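Local coordinates for protein probable 2-phosphosulfolactate phosphatase (Clostridium acetobutylicum, PDB 1VR0) that probably catalyses the magnesium-dependent hydrolysis of (2R)-O-phospho-3-sulfolactate to (2R)-3-sulfolactate and phosphate, at residues A[31-36]-A[148-153]; A[137-142]-A[171-176]; A[76-81]-A[108-113]; A[24-29]-A[124-129]. All blocks are in the same frame, centred on the assembly; numbering follows the deposited sequence.

Interaction 1 (A[31-36]-A[148-153])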
loop_
_atom_site.group_PDB
_atom_site.type_symbol
_atom_site.label_atom_id
_atom_site.label_comp_id
_atom_site.label_asym_id
_atom_site.label_seq_id
_atom_site.Cartn_x
_atom_site.Cartn_y
_atom_site.Cartn_z
ATOM N N ASN A 31 -17.714 7.625 -7.710
ATOM C CA ASN A 31 -18.967 6.853 -7.720
ATOM C C ASN A 31 -19.021 5.649 -6.790
ATOM O O ASN A 31 -20.003 4.915 -6.816
ATOM C CB ASN A 31 -19.369 6.467 -9.138
ATOM C CG ASN A 31 -19.169 7.610 -10.141
ATOM O OD1 ASN A 31 -19.516 8.756 -9.869
ATOM N ND2 ASN A 31 -18.583 7.293 -11.304
ATOM N N LYS A 32 -18.015 5.474 -5.940
ATOM C CA LYS A 32 -18.002 4.358 -5.003
ATOM C C LYS A 32 -18.523 4.735 -3.615
ATOM O O LYS A 32 -18.806 5.880 -3.341
ATOM C CB LYS A 32 -16.581 3.785 -4.897
ATOM C CG LYS A 32 -16.136 3.174 -6.195
ATOM C CD LYS A 32 -14.782 2.573 -6.098
ATOM C CE LYS A 32 -14.467 1.753 -7.346
ATOM N NZ LYS A 32 -13.404 0.765 -6.960
ATOM N N THR A 33 -18.657 3.754 -2.745
ATOM C CA THR A 33 -18.811 4.019 -1.325
ATOM C C THR A 33 -17.387 4.163 -0.790
ATOM O O THR A 33 -16.630 3.190 -0.770
ATOM C CB THR A 33 -19.538 2.856 -0.601
ATOM O OG1 THR A 33 -20.873 2.738 -1.085
ATOM C CG2 THR A 33 -19.600 3.065 0.869
ATOM N N ALA A 34 -17.001 5.374 -0.396
ATOM C CA ALA A 34 -15.673 5.601 0.207
ATOM C C ALA A 34 -15.772 5.628 1.727
ATOM O O ALA A 34 -16.631 6.285 2.282
ATOM C CB ALA A 34 -15.064 6.886 -0.278
ATOM N N VAL A 35 -14.889 4.903 2.396
ATOM C CA VAL A 35 -14.865 4.887 3.832
ATOM C C VAL A 35 -13.536 5.493 4.274
ATOM O O VAL A 35 -12.487 4.945 3.993
ATOM C CB VAL A 35 -14.974 3.461 4.344
ATOM C CG1 VAL A 35 -14.864 3.424 5.863
ATOM C CG2 VAL A 35 -16.287 2.812 3.859
ATOM N N VAL A 36 -13.577 6.639 4.935
ATOM C CA VAL A 36 -12.353 7.298 5.342
ATOM C C VAL A 36 -11.975 6.873 6.768
ATOM O O VAL A 36 -12.811 6.884 7.689
ATOM C CB VAL A 36 -12.470 8.805 5.230
ATOM C CG1 VAL A 36 -11.194 9.442 5.692
ATOM C CG2 VAL A 36 -12.775 9.215 3.787
ATOM N N LEU A 148 -25.840 0.313 1.253
ATOM C CA LEU A 148 -25.542 1.188 0.120
ATOM C C LEU A 148 -25.349 0.403 -1.168
ATOM O O LEU A 148 -25.522 0.939 -2.270
ATOM C CB LEU A 148 -24.306 2.019 0.404
ATOM C CG LEU A 148 -24.513 3.234 1.281
ATOM C CD1 LEU A 148 -23.212 3.895 1.424
ATOM C CD2 LEU A 148 -25.566 4.186 0.694
ATOM N N ASN A 149 -24.971 -0.861 -1.013
ATOM C CA ASN A 149 -24.951 -1.835 -2.113
ATOM C C ASN A 149 -24.159 -1.403 -3.360
ATOM O O ASN A 149 -24.592 -1.658 -4.495
ATOM C CB ASN A 149 -26.363 -2.211 -2.528
ATOM C CG ASN A 149 -26.392 -3.492 -3.354
ATOM O OD1 ASN A 149 -25.576 -4.402 -3.140
ATOM N ND2 ASN A 149 -27.300 -3.558 -4.297
ATOM N N ASN A 150 -23.013 -0.770 -3.126
ATOM C CA ASN A 150 -22.176 -0.211 -4.159
ATOM C C ASN A 150 -20.756 -0.709 -3.873
ATOM O O ASN A 150 -20.450 -1.102 -2.739
ATOM C CB ASN A 150 -22.240 1.314 -4.026
ATOM C CG ASN A 150 -21.562 2.066 -5.161
ATOM O OD1 ASN A 150 -21.298 1.522 -6.221
ATOM N ND2 ASN A 150 -21.327 3.354 -4.942
ATOM N N ASP A 151 -19.884 -0.669 -4.876
ATOM C CA ASP A 151 -18.497 -1.017 -4.663
ATOM C C ASP A 151 -17.849 -0.043 -3.657
ATOM O O ASP A 151 -18.259 1.103 -3.516
ATOM C CB ASP A 151 -17.689 -0.985 -5.956
ATOM C CG ASP A 151 -18.166 -1.994 -7.005
ATOM O OD1 ASP A 151 -18.666 -3.118 -6.695
ATOM O OD2 ASP A 151 -18.001 -1.628 -8.190
ATOM N N VAL A 152 -16.817 -0.520 -2.978
ATOM C CA VAL A 152 -16.272 0.152 -1.829
ATOM C C VAL A 152 -14.803 0.431 -2.015
ATOM O O VAL A 152 -14.088 -0.381 -2.561
ATOM C CB VAL A 152 -16.454 -0.710 -0.578
ATOM C CG1 VAL A 152 -15.843 -0.058 0.633
ATOM C CG2 VAL A 152 -17.928 -0.917 -0.338
ATOM N N VAL A 153 -14.361 1.592 -1.551
ATOM C CA VAL A 153 -12.949 1.825 -1.377
ATOM C C VAL A 153 -12.738 2.333 0.043
ATOM O O VAL A 153 -13.406 3.240 0.503
ATOM C CB VAL A 153 -12.346 2.763 -2.451
ATOM C CG1 VAL A 153 -13.042 4.085 -2.480
ATOM C CG2 VAL A 153 -10.882 2.994 -2.175
HETATM O O HOH W 1 -14.036 -0.973 -5.060
HETATM O O HOH W 2 -21.478 0.107 -0.533
HETATM O O HOH W 3 -22.382 4.364 -2.569
#

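Interaction 2 (A[137-142]-A[171-176])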
loop_
_atom_site.group_PDB
_atom_site.type_symbol
_atom_site.label_atom_id
_atom_site.label_comp_id
_atom_site.label_asym_id
_atom_site.label_seq_id
_atom_site.Cartn_x
_atom_site.Cartn_y
_atom_site.Cartn_z
ATOM N N ASN A 137 -17.015 2.637 15.392
ATOM C CA ASN A 137 -18.244 2.389 14.627
ATOM C C ASN A 137 -18.087 1.398 13.471
ATOM O O ASN A 137 -18.887 1.390 12.536
ATOM C CB ASN A 137 -18.865 3.709 14.149
ATOM C CG ASN A 137 -18.079 4.375 13.046
ATOM O OD1 ASN A 137 -16.937 4.028 12.796
ATOM N ND2 ASN A 137 -18.698 5.331 12.375
ATOM N N GLY A 138 -17.086 0.532 13.576
ATOM C CA GLY A 138 -16.764 -0.440 12.531
ATOM C C GLY A 138 -17.928 -1.304 12.104
ATOM O O GLY A 138 -18.237 -1.369 10.926
ATOM N N GLU A 139 -18.603 -1.931 13.057
ATOM C CA GLU A 139 -19.754 -2.762 12.732
ATOM C C GLU A 139 -20.842 -1.956 12.012
ATOM O O GLU A 139 -21.406 -2.402 11.000
ATOM C CB GLU A 139 -20.344 -3.410 13.995
ATOM C CG GLU A 139 -19.462 -4.451 14.686
ATOM C CD GLU A 139 -19.504 -5.851 14.042
ATOM O OE1 GLU A 139 -20.275 -6.087 13.099
ATOM O OE2 GLU A 139 -18.767 -6.749 14.488
ATOM N N ALA A 140 -21.151 -0.780 12.534
ATOM C CA ALA A 140 -22.210 0.023 11.953
ATOM C C ALA A 140 -21.833 0.466 10.538
ATOM O O ALA A 140 -22.687 0.555 9.667
ATOM C CB ALA A 140 -22.519 1.215 12.839
ATOM N N VAL A 141 -20.543 0.728 10.306
ATOM C CA VAL A 141 -20.065 1.094 8.964
ATOM C C VAL A 141 -20.276 -0.064 7.984
ATOM O O VAL A 141 -20.637 0.139 6.830
ATOM C CB VAL A 141 -18.573 1.452 8.974
ATOM C CG1 VAL A 141 -18.071 1.640 7.573
ATOM C CG2 VAL A 141 -18.316 2.709 9.822
ATOM N N ALA A 142 -20.007 -1.276 8.452
ATOM C CA ALA A 142 -20.141 -2.435 7.614
ATOM C C ALA A 142 -21.607 -2.591 7.244
ATOM O O ALA A 142 -21.946 -2.877 6.108
ATOM C CB ALA A 142 -19.627 -3.638 8.326
ATOM N N SER A 171 -9.040 -0.837 8.770
ATOM C CA SER A 171 -9.658 -1.228 7.493
ATOM C C SER A 171 -10.007 -2.697 7.470
ATOM O O SER A 171 -11.080 -3.083 7.058
ATOM C CB SER A 171 -8.741 -0.988 6.324
ATOM O OG SER A 171 -8.313 0.358 6.255
ATOM N N GLY A 172 -9.069 -3.517 7.909
ATOM C CA GLY A 172 -9.248 -4.955 7.988
ATOM C C GLY A 172 -10.397 -5.369 8.865
ATOM O O GLY A 172 -11.138 -6.272 8.514
ATOM N N TYR A 173 -10.530 -4.720 10.012
ATOM C CA TYR A 173 -11.623 -5.003 10.915
ATOM C C TYR A 173 -12.951 -4.752 10.242
ATOM O O TYR A 173 -13.892 -5.566 10.365
ATOM C CB TYR A 173 -11.494 -4.124 12.157
ATOM C CG TYR A 173 -12.698 -4.073 13.032
ATOM C CD1 TYR A 173 -13.290 -5.236 13.511
ATOM C CD2 TYR A 173 -13.220 -2.845 13.443
ATOM C CE1 TYR A 173 -14.378 -5.166 14.366
ATOM C CE2 TYR A 173 -14.297 -2.776 14.287
ATOM C CZ TYR A 173 -14.879 -3.928 14.743
ATOM O OH TYR A 173 -15.981 -3.827 15.587
ATOM N N ILE A 174 -13.028 -3.628 9.536
ATOM C CA ILE A 174 -14.266 -3.220 8.901
ATOM C C ILE A 174 -14.610 -4.170 7.747
ATOM O O ILE A 174 -15.757 -4.572 7.592
ATOM C CB ILE A 174 -14.169 -1.756 8.480
ATOM C CG1 ILE A 174 -14.130 -0.890 9.754
ATOM C CG2 ILE A 174 -15.329 -1.353 7.589
ATOM C CD1 ILE A 174 -14.053 0.582 9.553
ATOM N N ILE A 175 -13.603 -4.528 6.957
ATOM C CA ILE A 175 -13.775 -5.465 5.866
ATOM C C ILE A 175 -14.285 -6.790 6.443
ATOM O O ILE A 175 -15.215 -7.387 5.936
ATOM C CB ILE A 175 -12.453 -5.646 5.114
ATOM C CG1 ILE A 175 -12.148 -4.365 4.338
ATOM C CG2 ILE A 175 -12.491 -6.852 4.187
ATOM C CD1 ILE A 175 -10.698 -4.246 3.890
ATOM N N ASN A 176 -13.704 -7.210 7.555
ATOM C CA ASN A 176 -14.129 -8.421 8.204
ATOM C C ASN A 176 -15.581 -8.388 8.598
ATOM O O ASN A 176 -16.260 -9.379 8.493
ATOM C CB ASN A 176 -13.291 -8.689 9.447
ATOM C CG ASN A 176 -13.328 -10.139 9.844
ATOM O OD1 ASN A 176 -14.039 -10.534 10.743
ATOM N ND2 ASN A 176 -12.606 -10.945 9.109
#

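Interaction 3 (A[76-81]-A[108-113])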
loop_
_atom_site.group_PDB
_atom_site.type_symbol
_atom_site.label_atom_id
_atom_site.label_comp_id
_atom_site.label_asym_id
_atom_site.label_seq_id
_atom_site.Cartn_x
_atom_site.Cartn_y
_atom_site.Cartn_z
ATOM N N ASP A 76 -22.609 29.134 17.642
ATOM C CA ASP A 76 -22.642 27.681 17.860
ATOM C C ASP A 76 -21.440 26.917 17.326
ATOM O O ASP A 76 -21.439 25.677 17.381
ATOM C CB ASP A 76 -23.900 27.071 17.193
ATOM C CG ASP A 76 -25.169 27.454 17.895
ATOM O OD1 ASP A 76 -25.214 27.303 19.151
ATOM O OD2 ASP A 76 -26.091 27.928 17.187
ATOM N N ALA A 77 -20.461 27.647 16.783
ATOM C CA ALA A 77 -19.273 27.057 16.179
ATOM C C ALA A 77 -18.211 26.857 17.224
ATOM O O ALA A 77 -18.053 27.699 18.073
ATOM C CB ALA A 77 -18.738 27.964 15.091
ATOM N N ILE A 78 -17.495 25.745 17.159
ATOM C CA ILE A 78 -16.305 25.526 17.965
ATOM C C ILE A 78 -15.132 25.067 17.078
ATOM O O ILE A 78 -15.341 24.487 16.007
ATOM C CB ILE A 78 -16.559 24.493 19.086
ATOM C CG1 ILE A 78 -17.092 23.168 18.527
ATOM C CG2 ILE A 78 -17.558 25.039 20.108
ATOM C CD1 ILE A 78 -17.298 22.099 19.598
ATOM N N LEU A 79 -13.909 25.327 17.538
ATOM C CA LEU A 79 -12.680 25.011 16.792
ATOM C C LEU A 79 -11.908 23.861 17.432
ATOM O O LEU A 79 -11.466 23.959 18.573
ATOM C CB LEU A 79 -11.765 26.245 16.754
ATOM C CG LEU A 79 -12.149 27.375 15.803
ATOM C CD1 LEU A 79 -11.355 28.604 16.110
ATOM C CD2 LEU A 79 -11.928 26.966 14.357
ATOM N N GLY A 80 -11.710 22.792 16.683
ATOM C CA GLY A 80 -10.877 21.667 17.138
ATOM C C GLY A 80 -9.979 21.067 16.064
ATOM O O GLY A 80 -9.996 21.496 14.923
ATOM N N GLY A 81 -9.205 20.059 16.460
ATOM C CA GLY A 81 -8.216 19.389 15.594
ATOM C C GLY A 81 -6.808 19.475 16.146
ATOM O O GLY A 81 -6.600 19.628 17.339
ATOM N N LYS A 108 -23.716 21.912 18.664
ATOM C CA LYS A 108 -22.694 22.798 18.151
ATOM C C LYS A 108 -22.182 22.366 16.770
ATOM O O LYS A 108 -22.480 21.269 16.287
ATOM C CB LYS A 108 -21.598 22.971 19.203
ATOM C CG LYS A 108 -22.147 23.886 20.317
ATOM C CD LYS A 108 -21.246 24.033 21.486
ATOM C CE LYS A 108 -21.725 25.156 22.419
ATOM N NZ LYS A 108 -21.392 26.492 21.863
ATOM N N THR A 109 -21.479 23.289 16.119
ATOM C CA THR A 109 -20.861 23.058 14.817
ATOM C C THR A 109 -19.335 23.010 14.993
ATOM O O THR A 109 -18.716 23.993 15.352
ATOM C CB THR A 109 -21.227 24.193 13.830
ATOM O OG1 THR A 109 -22.573 24.037 13.387
ATOM C CG2 THR A 109 -20.312 24.202 12.623
ATOM N N LEU A 110 -18.744 21.862 14.726
ATOM C CA LEU A 110 -17.326 21.642 14.959
ATOM C C LEU A 110 -16.522 21.887 13.687
ATOM O O LEU A 110 -16.591 21.106 12.739
ATOM C CB LEU A 110 -17.139 20.218 15.458
ATOM C CG LEU A 110 -15.742 19.707 15.686
ATOM C CD1 LEU A 110 -14.937 20.620 16.604
ATOM C CD2 LEU A 110 -15.894 18.357 16.275
ATOM N N ILE A 111 -15.785 22.989 13.666
ATOM C CA ILE A 111 -14.863 23.274 12.591
ATOM C C ILE A 111 -13.546 22.577 12.963
ATOM O O ILE A 111 -12.962 22.843 14.004
ATOM C CB ILE A 111 -14.584 24.772 12.434
ATOM C CG1 ILE A 111 -15.865 25.621 12.410
ATOM C CG2 ILE A 111 -13.780 25.040 11.192
ATOM C CD1 ILE A 111 -16.939 25.193 11.433
HETATM N N MSE A 112 -13.079 21.666 12.123
HETATM C CA MSE A 112 -11.784 21.060 12.379
HETATM C C MSE A 112 -10.860 20.898 11.203
HETATM O O MSE A 112 -11.283 20.745 10.057
HETATM C CB MSE A 112 -11.912 19.711 13.088
HETATM C CG MSE A 112 -12.950 18.761 12.582
HETATM SE SE MSE A 112 -12.787 16.906 13.407
HETATM C CE MSE A 112 -11.786 17.369 15.213
ATOM N N THR A 113 -9.579 20.935 11.534
ATOM C CA THR A 113 -8.523 20.698 10.596
ATOM C C THR A 113 -7.500 19.832 11.310
ATOM O O THR A 113 -7.153 20.095 12.468
ATOM C CB THR A 113 -7.916 22.016 10.089
ATOM O OG1 THR A 113 -6.885 21.715 9.154
ATOM C CG2 THR A 113 -7.354 22.888 11.211
#

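Interaction 4 (A[24-29]-A[124-129])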
loop_
_atom_site.group_PDB
_atom_site.type_symbol
_atom_site.label_atom_id
_atom_site.label_comp_id
_atom_site.label_asym_id
_atom_site.label_seq_id
_atom_site.Cartn_x
_atom_site.Cartn_y
_atom_site.Cartn_z
ATOM N N ILE A 24 -4.388 8.805 -2.935
ATOM C CA ILE A 24 -5.707 8.782 -3.523
ATOM C C ILE A 24 -5.628 9.139 -5.006
ATOM O O ILE A 24 -4.980 10.095 -5.383
ATOM C CB ILE A 24 -6.604 9.787 -2.866
ATOM C CG1 ILE A 24 -6.870 9.402 -1.438
ATOM C CG2 ILE A 24 -7.923 9.882 -3.580
ATOM C CD1 ILE A 24 -7.516 10.484 -0.671
ATOM N N LYS A 25 -6.281 8.360 -5.847
ATOM C CA LYS A 25 -6.430 8.701 -7.255
ATOM C C LYS A 25 -7.924 8.686 -7.487
ATOM O O LYS A 25 -8.597 7.740 -7.075
ATOM C CB LYS A 25 -5.699 7.686 -8.146
ATOM C CG LYS A 25 -4.156 7.715 -8.043
ATOM C CD LYS A 25 -3.583 6.281 -8.204
ATOM C CE LYS A 25 -2.020 6.183 -8.290
ATOM N NZ LYS A 25 -1.509 6.444 -9.673
ATOM N N GLU A 26 -8.434 9.752 -8.098
ATOM C CA GLU A 26 -9.868 9.904 -8.381
ATOM C C GLU A 26 -10.557 8.656 -8.940
ATOM O O GLU A 26 -11.636 8.287 -8.493
ATOM C CB GLU A 26 -10.078 10.999 -9.419
ATOM C CG GLU A 26 -10.670 12.287 -8.890
ATOM C CD GLU A 26 -11.383 13.061 -9.995
ATOM O OE1 GLU A 26 -11.780 12.428 -11.024
ATOM O OE2 GLU A 26 -11.564 14.296 -9.832
ATOM N N GLU A 27 -9.934 8.021 -9.918
ATOM C CA GLU A 27 -10.545 6.892 -10.592
ATOM C C GLU A 27 -10.804 5.718 -9.669
ATOM O O GLU A 27 -11.636 4.879 -9.979
ATOM C CB GLU A 27 -9.668 6.448 -11.754
ATOM C CG GLU A 27 -8.258 5.944 -11.350
ATOM C CD GLU A 27 -7.173 7.037 -11.383
ATOM O OE1 GLU A 27 -7.486 8.261 -11.218
ATOM O OE2 GLU A 27 -5.991 6.646 -11.583
ATOM N N LYS A 28 -10.071 5.655 -8.564
ATOM C CA LYS A 28 -10.280 4.633 -7.538
ATOM C C LYS A 28 -11.380 5.026 -6.531
ATOM O O LYS A 28 -11.787 4.227 -5.675
ATOM C CB LYS A 28 -8.995 4.412 -6.725
ATOM C CG LYS A 28 -7.868 3.667 -7.433
ATOM C CD LYS A 28 -6.639 3.636 -6.515
ATOM C CE LYS A 28 -5.482 2.806 -7.078
ATOM N NZ LYS A 28 -4.589 2.392 -5.968
ATOM N N VAL A 29 -11.817 6.272 -6.589
ATOM C CA VAL A 29 -12.761 6.772 -5.617
ATOM C C VAL A 29 -14.126 7.103 -6.244
ATOM O O VAL A 29 -15.146 6.794 -5.655
ATOM C CB VAL A 29 -12.134 7.965 -4.866
ATOM C CG1 VAL A 29 -13.143 8.916 -4.398
ATOM C CG2 VAL A 29 -11.401 7.459 -3.667
ATOM N N SER A 124 -11.603 12.466 -1.064
ATOM C CA SER A 124 -12.606 11.497 -1.495
ATOM C C SER A 124 -13.888 12.120 -2.089
ATOM O O SER A 124 -14.843 11.385 -2.397
ATOM C CB SER A 124 -12.944 10.615 -0.312
ATOM O OG SER A 124 -11.733 10.193 0.329
ATOM N N GLU A 125 -13.889 13.439 -2.315
ATOM C CA GLU A 125 -15.086 14.160 -2.802
ATOM C C GLU A 125 -15.861 13.508 -3.947
ATOM O O GLU A 125 -17.080 13.660 -4.029
ATOM C CB GLU A 125 -14.731 15.575 -3.260
ATOM C CG GLU A 125 -14.220 16.432 -2.134
ATOM C CD GLU A 125 -14.861 17.780 -2.106
ATOM O OE1 GLU A 125 -14.724 18.463 -3.163
ATOM O OE2 GLU A 125 -15.476 18.130 -1.045
ATOM N N THR A 126 -15.181 12.832 -4.858
ATOM C CA THR A 126 -15.884 12.340 -6.040
ATOM C C THR A 126 -16.657 11.049 -5.798
ATOM O O THR A 126 -17.279 10.535 -6.735
ATOM C CB THR A 126 -14.905 12.134 -7.212
ATOM O OG1 THR A 126 -13.775 11.345 -6.764
ATOM C CG2 THR A 126 -14.436 13.498 -7.732
ATOM N N ALA A 127 -16.586 10.497 -4.578
ATOM C CA ALA A 127 -17.267 9.242 -4.278
ATOM C C ALA A 127 -18.757 9.483 -4.257
ATOM O O ALA A 127 -19.195 10.609 -4.018
ATOM C CB ALA A 127 -16.809 8.706 -2.939
ATOM N N ARG A 128 -19.549 8.436 -4.491
ATOM C CA ARG A 128 -20.992 8.561 -4.350
ATOM C C ARG A 128 -21.398 8.836 -2.891
ATOM O O ARG A 128 -22.277 9.660 -2.629
ATOM C CB ARG A 128 -21.710 7.318 -4.854
ATOM C CG ARG A 128 -23.241 7.468 -4.858
ATOM C CD ARG A 128 -23.909 6.176 -5.179
ATOM N NE ARG A 128 -23.717 5.801 -6.571
ATOM C CZ ARG A 128 -24.017 4.609 -7.075
ATOM N NH1 ARG A 128 -24.511 3.646 -6.303
ATOM N NH2 ARG A 128 -23.795 4.379 -8.365
ATOM N N ASP A 129 -20.787 8.102 -1.960
ATOM C CA ASP A 129 -21.035 8.291 -0.535
ATOM C C ASP A 129 -19.720 8.277 0.166
ATOM O O ASP A 129 -18.970 7.337 -0.033
ATOM C CB ASP A 129 -21.877 7.150 0.025
ATOM C CG ASP A 129 -23.297 7.159 -0.506
ATOM O OD1 ASP A 129 -24.054 8.053 -0.097
ATOM O OD2 ASP A 129 -23.659 6.271 -1.333
#

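Interaction 1 (A[31-36]-A[148-153])
Asn150 reaches over to Asn31 with its amide: ND2 donates to the main-chain O of Asn31 across 2.8 Å, nearly straight at 173° and with the acceptor in the plane of the amide. With CG anti to the backbone N (chi1 -172°), the carboxamide is carried to the neighbouring chain just before the regular ladder begins. A carboxamide suits this place because it can donate twice: ND2 also gives a hydrogen to a water, which in turn donates to OG1 of Thr33. That hydroxyl donates to a second water, itself bound to Asn150 O, so two waters grip it. The other branch of Thr33, CG2, lies 3.7 Å from CD1 of Leu148, at the end of helix 138-148.

From here the backbones zip together. Thr33 N bonds to Asp151 O at 2.8 Å, and Thr33 O receives Val153 N at 2.9 Å. Val35 N then bonds to Val153 O, also at 2.9 Å. Thr33 and Val152 share one face of the sheet; on the other, Ala34 CB meets Val153 CG1 at 4.1 Å, and the alanine methyl also touches Ala127. Lys32 is extended beyond CG, and its NZ is linked through a water to Val152 O, while Asp151 OD1 takes the backbone N of Lys14.

Further out, Ile145 of helix 138-148 packs on both Val35 and Val152. Strands 129-133 and 13-18 flank the pair, which is thus an interior parallel strand pair of a mixed sheet in an alpha/beta fold, with Val35 and Val152 covered by helix 138-148.

Interaction 2 (A[137-142]-A[171-176])
The ring of Tyr173 leans in obliquely over the first turn of helix 138-148, bringing CE2 to 3.8 Å from CA of Gly138. Glycine suits the spot because its bare CA leaves room for the ring. At the far end of the ring, OH lies 3.6 Å from CG of Glu139, so the tyrosine meets the aliphatic part of the glutamate; the two side chains cross at about a right angle, with carboxylate and ring planes 86° apart. The ring of Tyr198 also meets this ring. The Glu139 chain bends at chi2 (-81°), and its OE1 forms a salt bridge with Arg181, further along the partner helix.

The short helical segments cross at -51° with axes 8.6 Å apart. They belong to helices that precede and follow strand 152-156 in the chain, and both rest on strand 33-37: Val141 on Val35, Ile174 on Ile37. This is the helical layer of an alpha/beta fold.

Ile174 is the other main contributor. Its CG1 approaches CA of Gly138 at 3.9 Å, and its side chain crosses that of Val141 obliquely, with CG2 4.1 Å from CG1 of Val141. Ala142, with its short side chain, sets CB 4.0 Å from Ile174 O.

Interaction 3 (A[76-81]-A[108-113])
Ile78 and Leu110 mark the tightly packed middle of this parallel strand pair, with CG1 of Ile78 3.9 Å from CD1 of Leu110. Leucine reaches over because its CG stands anti to the backbone N (chi1 176°). On the opposite face Leu79 crosses Ile111 obliquely, CD2 to CB 3.9 Å. Between the two layers the ladder is close and regular: Ile111 N bonds to Ile78 O at 2.8 Å, and Gly80 N to Ile111 O at 3.0 Å. Branched aliphatic residues fit such a buried strand, since they cover the backbone amides with hydrocarbon on both faces.

Toward the C-terminal end the side chains of one strand vanish. Selenomethionine Met112 packs CB 3.2 Å from Gly80 O, and the missing side chain of Gly80 leaves room for CD1 of Leu110. Gly81, with positive phi (121°), adopts a backbone shape that other residues would find hard to hold. The ladder fades here, Thr113 N to Gly80 O being a weak bond of 3.5 Å.

The other end is looser and faces solvent. Thr109 N still holds Asp76 O at 2.7 Å, but the charged tips beyond only draw near: Asp76 OD1 and Lys108 NZ are 4.8 Å apart, opposite charges without contact. The stem of Lys108 nonetheless packs its CD beside Ile78.

The two strands belong to a beta-alpha-beta unit, joined by helix 102-105. Strand 109-113 is central in a three-stranded parallel sheet, with 56-59 along its other edge; helix 63-73 covers the face of Leu79 and Ile111, and helix 42-51 that of Leu110 and Met112.

Interaction 4 (A[24-29]-A[124-129])
Val29 wedges its side chain against the turn formed by residues 124-127. CB points toward that turn, and its two branches then part ways. CG1, anti to the backbone N (chi1 151°), does the touching: it lies 3.4 Å from OG1 of Thr126, 3.6 Å from O of Ser124 and 4.0 Å from CB of Ala127. CG2 turns instead to the sheet, against Val153, and the residue also rests on Ile18. A compact branched side chain suits a place where one methyl must enter a turn and the other meet a strand.

The turn that receives it is type I, closed by Ala127 N bonding to Ser124 O at 2.9 Å. The carbonyl under the valine methyl is therefore already served. Ser124 OG likewise bonds to Ala120 O, within helix 117-123. CA of Ala127 makes a C-H...O contact of 3.5 Å with Val29 O.

At the outer rim Glu26 crosses Thr126 at about a right angle, OE2 3.6 Å from CG2, so that the carboxylate of the exposed Glu26 meets a methyl. Along the same loop Lys25 turns to the dimer interface, its NZ bonding to O of Asp22 in the second subunit.

Chemically the contact is one of shape rather than polarity: across it lie van der Waals touches and a single C-H...O contact, while the turn's own backbone bond and Ser124's link to its helix satisfy polar groups within the second segment or next to it.

Interactions 1, 2 and 4 form a continuous body around the larger sheet. Interaction 4 joins interaction 1 through probable hydrogen bonds from Ala34 N to Asp129 O (2.8 Å) and Asn31 N to Thr126 O (3.1 Å), and interaction 2 touches interaction 1 where Val35 CG1 meets Val141 CG1 at 4.0 Å. Interaction 3 stands apart in the smaller sheet, its centre about 27 Å from that of interaction 1. The active site draws on both: Asp38, just after strand 33-37, binds magnesium and sulfolactate, while Glu82, next to Gly81, lines the ligand pocket. Gly81 lies about 7 Å from the bound sulfolactate; the side chain of Val35 is about 13 Å from the magnesium ion.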